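Transferrin (Manduca sexta, PDB 6WB6) binds a single ferric ion together with a carbonate anion and transports iron as a secreted, glycosylated insect transferrin. Local coordinates at residues Y5-P10 / F53-P58; E41-V46 / Y62-I67; F45-Q50 / Q70-F75. One frame throughout, in Å; residues are numbered along the deposited sequence.

Contact 1. Residues Y5-P10 / F53-P58; sequences YKLCVP and FVPVDP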
# COMPACT_ATOMS: atom_id res chain seq x y z
N TYR A 5 9.27 -32.40 -4.50
CA TYR A 5 9.73 -31.04 -4.27
C TYR A 5 8.50 -30.16 -4.09
O TYR A 5 7.70 -30.00 -5.01
CB TYR A 5 10.59 -30.52 -5.41
CG TYR A 5 11.92 -31.21 -5.58
CD1 TYR A 5 13.02 -30.88 -4.80
CD2 TYR A 5 12.08 -32.16 -6.56
CE1 TYR A 5 14.25 -31.51 -5.00
CE2 TYR A 5 13.29 -32.80 -6.77
CZ TYR A 5 14.37 -32.46 -5.99
OH TYR A 5 15.57 -33.09 -6.21
N LYS A 6 8.35 -29.62 -2.89
CA LYS A 6 7.14 -28.90 -2.53
C LYS A 6 7.36 -27.43 -2.84
O LYS A 6 8.31 -26.81 -2.34
CB LYS A 6 6.80 -29.14 -1.06
CG LYS A 6 6.16 -30.51 -0.82
CD LYS A 6 6.05 -30.88 0.67
CE LYS A 6 7.41 -31.31 1.22
NZ LYS A 6 8.13 -32.35 0.39
N LEU A 7 6.51 -26.89 -3.68
CA LEU A 7 6.59 -25.49 -4.09
C LEU A 7 5.51 -24.73 -3.36
O LEU A 7 4.32 -25.04 -3.51
CB LEU A 7 6.39 -25.32 -5.59
CG LEU A 7 6.20 -23.87 -6.04
CD1 LEU A 7 7.40 -23.03 -5.66
CD2 LEU A 7 5.99 -23.81 -7.55
N CYS A 8 5.91 -23.73 -2.57
CA CYS A 8 4.91 -22.94 -1.89
C CYS A 8 4.38 -21.90 -2.86
O CYS A 8 5.08 -21.45 -3.77
CB CYS A 8 5.47 -22.30 -0.63
SG CYS A 8 4.23 -21.51 0.34
N VAL A 9 3.11 -21.56 -2.69
CA VAL A 9 2.39 -20.76 -3.67
C VAL A 9 1.31 -20.01 -2.90
O VAL A 9 0.57 -20.61 -2.12
CB VAL A 9 1.81 -21.66 -4.79
CG1 VAL A 9 0.90 -22.72 -4.20
CG2 VAL A 9 1.05 -20.84 -5.78
N PRO A 10 1.21 -18.69 -3.05
CA PRO A 10 0.05 -17.99 -2.49
C PRO A 10 -1.24 -18.71 -2.85
O PRO A 10 -1.44 -19.12 -4.00
CB PRO A 10 0.15 -16.60 -3.14
CG PRO A 10 1.63 -16.40 -3.27
CD PRO A 10 2.20 -17.76 -3.62
N PHE A 53 10.68 -25.05 -1.50
CA PHE A 53 11.22 -23.85 -2.12
C PHE A 53 10.09 -22.93 -2.53
O PHE A 53 8.92 -23.31 -2.61
CB PHE A 53 12.09 -24.19 -3.33
CG PHE A 53 11.31 -24.73 -4.51
CD1 PHE A 53 10.57 -25.90 -4.40
CD2 PHE A 53 11.34 -24.06 -5.75
CE1 PHE A 53 9.86 -26.41 -5.51
CE2 PHE A 53 10.65 -24.54 -6.85
CZ PHE A 53 9.90 -25.71 -6.76
N VAL A 54 10.49 -21.70 -2.84
CA VAL A 54 9.56 -20.63 -3.19
C VAL A 54 10.33 -19.55 -3.94
O VAL A 54 11.51 -19.31 -3.66
CB VAL A 54 8.89 -20.08 -1.92
CG1 VAL A 54 9.94 -19.41 -1.02
CG2 VAL A 54 7.76 -19.15 -2.29
N PRO A 55 9.71 -18.90 -4.92
CA PRO A 55 10.35 -17.75 -5.57
C PRO A 55 10.42 -16.55 -4.64
O PRO A 55 9.51 -16.28 -3.86
CB PRO A 55 9.43 -17.48 -6.77
CG PRO A 55 8.10 -18.01 -6.32
CD PRO A 55 8.43 -19.24 -5.56
N VAL A 56 11.51 -15.80 -4.75
CA VAL A 56 11.78 -14.68 -3.85
C VAL A 56 12.37 -13.53 -4.65
O VAL A 56 13.21 -13.73 -5.53
CB VAL A 56 12.76 -15.09 -2.73
CG1 VAL A 56 12.07 -15.91 -1.62
CG2 VAL A 56 13.92 -15.85 -3.32
N ASP A 57 11.93 -12.31 -4.33
CA ASP A 57 12.73 -11.14 -4.63
C ASP A 57 13.84 -11.02 -3.59
O ASP A 57 13.76 -11.64 -2.52
CB ASP A 57 11.87 -9.87 -4.63
CG ASP A 57 10.71 -9.93 -5.63
OD1 ASP A 57 10.84 -10.51 -6.74
OD2 ASP A 57 9.66 -9.35 -5.30
N PRO A 58 14.88 -10.22 -3.86
CA PRO A 58 15.92 -9.97 -2.84
C PRO A 58 15.36 -9.47 -1.51
O PRO A 58 15.82 -9.86 -0.43
CB PRO A 58 16.80 -8.91 -3.53
CG PRO A 58 16.52 -9.07 -5.01
CD PRO A 58 15.07 -9.37 -5.06
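Leu7 lays its CD1 methyl over one face of the Phe53 ring: the methyl carbon lies 3.9 Å from the ring centroid and 16° off the ring normal, displaced toward the rim, which meets the geometry of a CH-pi contact. The two side chains run at a slant to each other, and Leu7 CB also packs on the ring, 3.6 Å from Phe53 CE1. Phe53 CG stands between its own backbone N and carbonyl carbon (chi1 69°), a rotamer that folds the ring back toward strand 5-10 although the CB bond itself does not point there. The same Leu7 methyl reaches Pro55, with CD1 3.9 Å from the proline CD, so one branch of the leucine packs on both Phe53 and Pro55. Further along, Val54 CG2 rests 3.8 Å from Cys8 O, and the sulfur of Cys8 is joined in a disulfide to Cys42 of helix 39-47.

The backbones fix this packing at one place. Phe53 N donates to Lys6 O at 3.1 Å, and Cys8 N donates to Phe53 O at 3.0 Å in a nearly straight bond. Phe53 therefore uses both its N-H and its C=O on the two neighbours of Leu7, the pattern of a parallel bridge. The strands diverge from there, their directions 44° apart. Strand 5-10 also pairs with strand 31-36, while strand 53-56 lies at the margin of a four-stranded antiparallel sheet, next to 275-279; the contact is thus a single parallel bridge between two sheets in the N-terminal lobe of the transferrin.

Contact 2. Residues E41-V46 / Y62-I67; sequences ECLSFV and YVASKI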
# COMPACT_ATOMS: atom_id res chain seq x y z
N GLU A 41 4.41 -15.86 4.45
CA GLU A 41 4.15 -17.16 5.08
C GLU A 41 4.93 -18.29 4.41
O GLU A 41 5.40 -19.21 5.10
CB GLU A 41 2.66 -17.49 5.05
CG GLU A 41 2.40 -18.82 5.77
CD GLU A 41 0.95 -19.07 6.13
OE1 GLU A 41 0.68 -19.19 7.35
OE2 GLU A 41 0.10 -19.13 5.21
N CYS A 42 5.06 -18.25 3.07
CA CYS A 42 5.75 -19.34 2.36
C CYS A 42 7.14 -19.56 2.93
O CYS A 42 7.57 -20.71 3.09
CB CYS A 42 5.86 -19.04 0.86
SG CYS A 42 4.41 -19.48 -0.08
N LEU A 43 7.86 -18.47 3.23
CA LEU A 43 9.21 -18.62 3.77
C LEU A 43 9.18 -19.40 5.08
O LEU A 43 10.08 -20.22 5.34
CB LEU A 43 9.87 -17.25 3.94
CG LEU A 43 10.03 -16.46 2.63
CD1 LEU A 43 10.41 -15.01 2.91
CD2 LEU A 43 11.02 -17.12 1.65
N SER A 44 8.17 -19.15 5.92
CA SER A 44 8.03 -19.90 7.16
C SER A 44 7.82 -21.39 6.87
O SER A 44 8.48 -22.24 7.48
CB SER A 44 6.86 -19.36 7.99
OG SER A 44 7.22 -18.17 8.66
N PHE A 45 6.94 -21.70 5.92
CA PHE A 45 6.71 -23.08 5.53
C PHE A 45 7.95 -23.71 4.95
O PHE A 45 8.13 -24.93 5.06
CB PHE A 45 5.58 -23.19 4.52
CG PHE A 45 4.22 -22.91 5.06
CD1 PHE A 45 4.02 -22.70 6.43
CD2 PHE A 45 3.13 -22.89 4.21
CE1 PHE A 45 2.75 -22.46 6.92
CE2 PHE A 45 1.87 -22.64 4.69
CZ PHE A 45 1.68 -22.42 6.06
N VAL A 46 8.80 -22.93 4.28
CA VAL A 46 10.03 -23.50 3.74
C VAL A 46 10.97 -23.83 4.87
O VAL A 46 11.55 -24.92 4.92
CB VAL A 46 10.70 -22.55 2.73
CG1 VAL A 46 12.08 -23.11 2.32
CG2 VAL A 46 9.82 -22.36 1.52
N TYR A 62 15.86 -11.29 2.26
CA TYR A 62 16.14 -10.60 3.50
C TYR A 62 15.15 -10.99 4.58
O TYR A 62 15.55 -11.31 5.70
CB TYR A 62 16.14 -9.08 3.27
CG TYR A 62 16.54 -8.36 4.52
CD1 TYR A 62 17.88 -8.15 4.80
CD2 TYR A 62 15.59 -7.95 5.44
CE1 TYR A 62 18.26 -7.51 5.94
CE2 TYR A 62 15.97 -7.32 6.61
CZ TYR A 62 17.31 -7.10 6.85
OH TYR A 62 17.73 -6.48 7.99
N VAL A 63 13.84 -10.97 4.27
CA VAL A 63 12.87 -11.46 5.25
C VAL A 63 13.24 -12.86 5.68
O VAL A 63 13.12 -13.23 6.86
CB VAL A 63 11.44 -11.43 4.68
CG1 VAL A 63 10.46 -12.14 5.65
CG2 VAL A 63 10.99 -9.99 4.44
N ALA A 64 13.72 -13.66 4.73
CA ALA A 64 13.96 -15.06 5.01
C ALA A 64 15.19 -15.22 5.89
O ALA A 64 15.21 -16.06 6.79
CB ALA A 64 14.11 -15.80 3.68
N SER A 65 16.19 -14.37 5.68
CA SER A 65 17.43 -14.44 6.43
C SER A 65 17.25 -14.05 7.88
O SER A 65 18.16 -14.27 8.67
CB SER A 65 18.49 -13.53 5.78
OG SER A 65 18.23 -12.17 6.09
N LYS A 66 16.10 -13.48 8.24
CA LYS A 66 15.83 -13.07 9.61
C LYS A 66 15.00 -14.09 10.38
O LYS A 66 14.70 -13.85 11.55
CB LYS A 66 15.09 -11.73 9.64
CG LYS A 66 15.72 -10.61 8.81
CD LYS A 66 17.25 -10.57 8.89
CE LYS A 66 17.75 -10.27 10.29
NZ LYS A 66 19.23 -10.07 10.26
N ILE A 67 14.58 -15.18 9.75
CA ILE A 67 13.78 -16.15 10.48
C ILE A 67 14.66 -16.82 11.52
O ILE A 67 15.79 -17.23 11.19
CB ILE A 67 13.15 -17.16 9.52
CG1 ILE A 67 12.06 -16.47 8.69
CG2 ILE A 67 12.52 -18.32 10.28
CD1 ILE A 67 11.44 -17.36 7.67
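Leu43 of helix 39-47 meets three residues of the 62-67 segment. Its CD1 lies 3.9 Å from Ala64 CB and 4.0 Å from Val63 CG1, and CD2 is equally near the alanine methyl, so the fork of the leucine straddles that small side chain. Leu43 and Val63 cross at about a right angle. Ile67 closes the group from the loop just past helix 58-65: an extended chain (chi2 177°) carries CD1 to 4.0 Å from Leu43 CB and 3.9 Å from Leu43 O, beside the helix backbone.

Behind this first shell, Ile67 N bonds to Ala64 O at 3.2 Å, which ties the isoleucine to the final turn of helix 58-65. Ser65 OG donates to Tyr62 O at 2.8 Å, using a carbonyl one turn back. Farther out, Phe72 of strand 72-79 touches Leu43, Ala64 and Ile67, Val54 and Val56 cover Leu43 from strand 53-56, and Val63 also packs on Val371 and Ser375 of helix 360-375.

Apart from a looser approach of Ile67 CD1 to Ser44 OG, side chain meets side chain through apolar carbons alone, implying that the contact depends on close fit more than on directed bonds.

Contact 3. Residues F45-Q50 / Q70-F75; sequences FVQQRQ and QDFVVF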
# COMPACT_ATOMS: atom_id res chain seq x y z
N PHE A 45 6.94 -21.70 5.92
CA PHE A 45 6.71 -23.08 5.53
C PHE A 45 7.95 -23.71 4.95
O PHE A 45 8.13 -24.93 5.06
CB PHE A 45 5.58 -23.19 4.52
CG PHE A 45 4.22 -22.91 5.06
CD1 PHE A 45 4.02 -22.70 6.43
CD2 PHE A 45 3.13 -22.89 4.21
CE1 PHE A 45 2.75 -22.46 6.92
CE2 PHE A 45 1.87 -22.64 4.69
CZ PHE A 45 1.68 -22.42 6.06
N VAL A 46 8.80 -22.93 4.28
CA VAL A 46 10.03 -23.50 3.74
C VAL A 46 10.97 -23.83 4.87
O VAL A 46 11.55 -24.92 4.92
CB VAL A 46 10.70 -22.55 2.73
CG1 VAL A 46 12.08 -23.11 2.32
CG2 VAL A 46 9.82 -22.36 1.52
N GLN A 47 11.16 -22.89 5.80
CA GLN A 47 12.00 -23.18 6.96
C GLN A 47 11.47 -24.40 7.71
O GLN A 47 12.24 -25.27 8.12
CB GLN A 47 12.04 -21.97 7.89
CG GLN A 47 12.89 -22.23 9.14
CD GLN A 47 14.31 -22.60 8.79
OE1 GLN A 47 14.91 -22.03 7.87
NE2 GLN A 47 14.85 -23.56 9.50
N GLN A 48 10.16 -24.47 7.88
CA GLN A 48 9.49 -25.56 8.59
C GLN A 48 9.37 -26.84 7.78
O GLN A 48 8.80 -27.81 8.28
CB GLN A 48 8.08 -25.13 9.01
CG GLN A 48 8.01 -24.03 10.08
CD GLN A 48 6.63 -23.38 10.13
OE1 GLN A 48 5.84 -23.51 9.19
NE2 GLN A 48 6.32 -22.70 11.21
N ARG A 49 9.84 -26.86 6.54
CA ARG A 49 9.79 -28.03 5.66
C ARG A 49 8.39 -28.47 5.27
O ARG A 49 8.23 -29.60 4.80
CB ARG A 49 10.50 -29.24 6.28
CG ARG A 49 12.00 -29.33 6.00
CD ARG A 49 12.79 -28.20 6.66
NE ARG A 49 14.23 -28.36 6.45
CZ ARG A 49 15.16 -27.46 6.76
NH1 ARG A 49 14.83 -26.30 7.30
NH2 ARG A 49 16.42 -27.73 6.53
N GLN A 50 7.35 -27.64 5.46
CA GLN A 50 6.09 -27.95 4.79
C GLN A 50 6.13 -27.61 3.31
O GLN A 50 5.20 -27.92 2.58
CB GLN A 50 4.92 -27.17 5.37
CG GLN A 50 4.57 -27.47 6.81
CD GLN A 50 3.49 -26.53 7.30
OE1 GLN A 50 3.68 -25.77 8.25
NE2 GLN A 50 2.34 -26.57 6.64
N GLN A 70 17.20 -19.81 10.73
CA GLN A 70 16.95 -20.17 9.35
C GLN A 70 18.16 -20.87 8.74
O GLN A 70 19.30 -20.64 9.14
CB GLN A 70 16.52 -18.95 8.52
CG GLN A 70 17.50 -17.79 8.51
CD GLN A 70 18.69 -18.02 7.59
OE1 GLN A 70 18.62 -18.79 6.62
NE2 GLN A 70 19.79 -17.36 7.90
N ASP A 71 17.90 -21.78 7.80
CA ASP A 71 18.95 -22.43 7.02
C ASP A 71 18.58 -22.41 5.53
O ASP A 71 18.84 -23.35 4.78
CB ASP A 71 19.23 -23.85 7.55
CG ASP A 71 18.06 -24.82 7.39
OD1 ASP A 71 16.95 -24.42 6.98
OD2 ASP A 71 18.26 -26.02 7.69
N PHE A 72 18.00 -21.29 5.09
CA PHE A 72 17.66 -21.07 3.69
C PHE A 72 18.90 -21.14 2.82
O PHE A 72 20.03 -20.94 3.27
CB PHE A 72 17.00 -19.72 3.48
CG PHE A 72 15.66 -19.60 4.09
CD1 PHE A 72 14.59 -20.25 3.53
CD2 PHE A 72 15.45 -18.81 5.19
CE1 PHE A 72 13.34 -20.14 4.06
CE2 PHE A 72 14.20 -18.71 5.74
CZ PHE A 72 13.13 -19.37 5.17
N VAL A 73 18.66 -21.38 1.53
CA VAL A 73 19.72 -21.33 0.53
C VAL A 73 19.12 -20.79 -0.75
O VAL A 73 18.09 -21.29 -1.21
CB VAL A 73 20.35 -22.72 0.28
CG1 VAL A 73 19.29 -23.72 -0.20
CG2 VAL A 73 21.46 -22.61 -0.73
N VAL A 74 19.70 -19.73 -1.28
CA VAL A 74 19.35 -19.27 -2.62
C VAL A 74 20.08 -20.17 -3.61
O VAL A 74 21.29 -20.03 -3.79
CB VAL A 74 19.69 -17.80 -2.84
CG1 VAL A 74 19.45 -17.41 -4.30
CG2 VAL A 74 18.85 -16.93 -1.88
N PHE A 75 19.35 -21.08 -4.26
CA PHE A 75 19.95 -22.05 -5.16
C PHE A 75 19.63 -21.78 -6.62
O PHE A 75 20.04 -22.55 -7.48
CB PHE A 75 19.49 -23.48 -4.79
CG PHE A 75 18.02 -23.71 -4.99
CD1 PHE A 75 17.53 -24.15 -6.19
CD2 PHE A 75 17.13 -23.47 -3.95
CE1 PHE A 75 16.19 -24.36 -6.37
CE2 PHE A 75 15.77 -23.67 -4.13
CZ PHE A 75 15.31 -24.12 -5.35
O HOH W 1 15.20 -22.83 5.47
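Val46 meets Phe72 at the rim of the ring, its CG1 methyl 3.7 Å from Phe72 CE1 and its CB in the ring plane, so the aromatic presents an edge to this turn of the helix. CG1 stands opposite the valine N (chi1 173°), the branch position that turns this methyl to the ring.

Gln47 follows with both packing and polar contacts. Its CB touches Phe72 CZ, while a bend at chi2 brings the amide to the backbone of the second segment, where Asp71 N donates to Gln47 OE1 at 3.0 Å with the donor tilted 22° from the plane of the amide carbonyl. OE1 also stands above one face of the Phe72 ring, near its rim. A water donates to Asp71 OD1; Gln47 NE2 adds only a weak bond to the same carboxylate oxygen.

At the end of the helix, Arg49 takes a positive phi, and bonds back into the last turn make a Schellman motif, the C-cap that ends helix 39-47 before the chain goes on to strand 53-56. From there the side chain, bent at chi2, reaches Asp71 and grips it end-on: NH1 reaches OD1 at 2.9 Å and NH2 reaches OD2 at 2.8 Å, one nitrogen to each oxygen, both from the syn side. The two flat groups are twisted 40° apart, yet Asp71 OD2 stays near the guanidinium plane. NH1 also donates to Gln47 O at 2.9 Å, a bond that holds the group against the helix terminus, and NE forms a salt bridge with Asp281. Replacing Arg49 by a leucine would probably leave the carboxylates of Asp71 and Asp281 without this charge partner and Gln47 O without its side-chain donor. Across from it, Gln70 OE1 accepts from Phe72 N at 3.0 Å and from Lys328.

Overall arrangement
The three contacts cluster on one side of the chain's centre, within the N-terminal lobe. Centres of contacts 2 and 3 lie about 7 Å apart, and contact 1 is about 10 Å from each. Along the chain, strand 5-10 comes first, followed by helix 39-47, strand 53-56, helix 58-65 and strand 72-79. Contacts 2 and 3 share helix 39-47, which the Cys8-Cys42 disulfide joins to contact 1. Strands 53-56 and 72-79 belong to one antiparallel sheet, flanking strand 275-279, so contacts 1 and 3 reach the same sheet. Residues far apart in sequence thus form one continuous packed region. Asp57, just after strand 53-56, is a predicted iron ligand, but here Tyr90 and Tyr204 bind the iron and Asp57 pairs with Arg376.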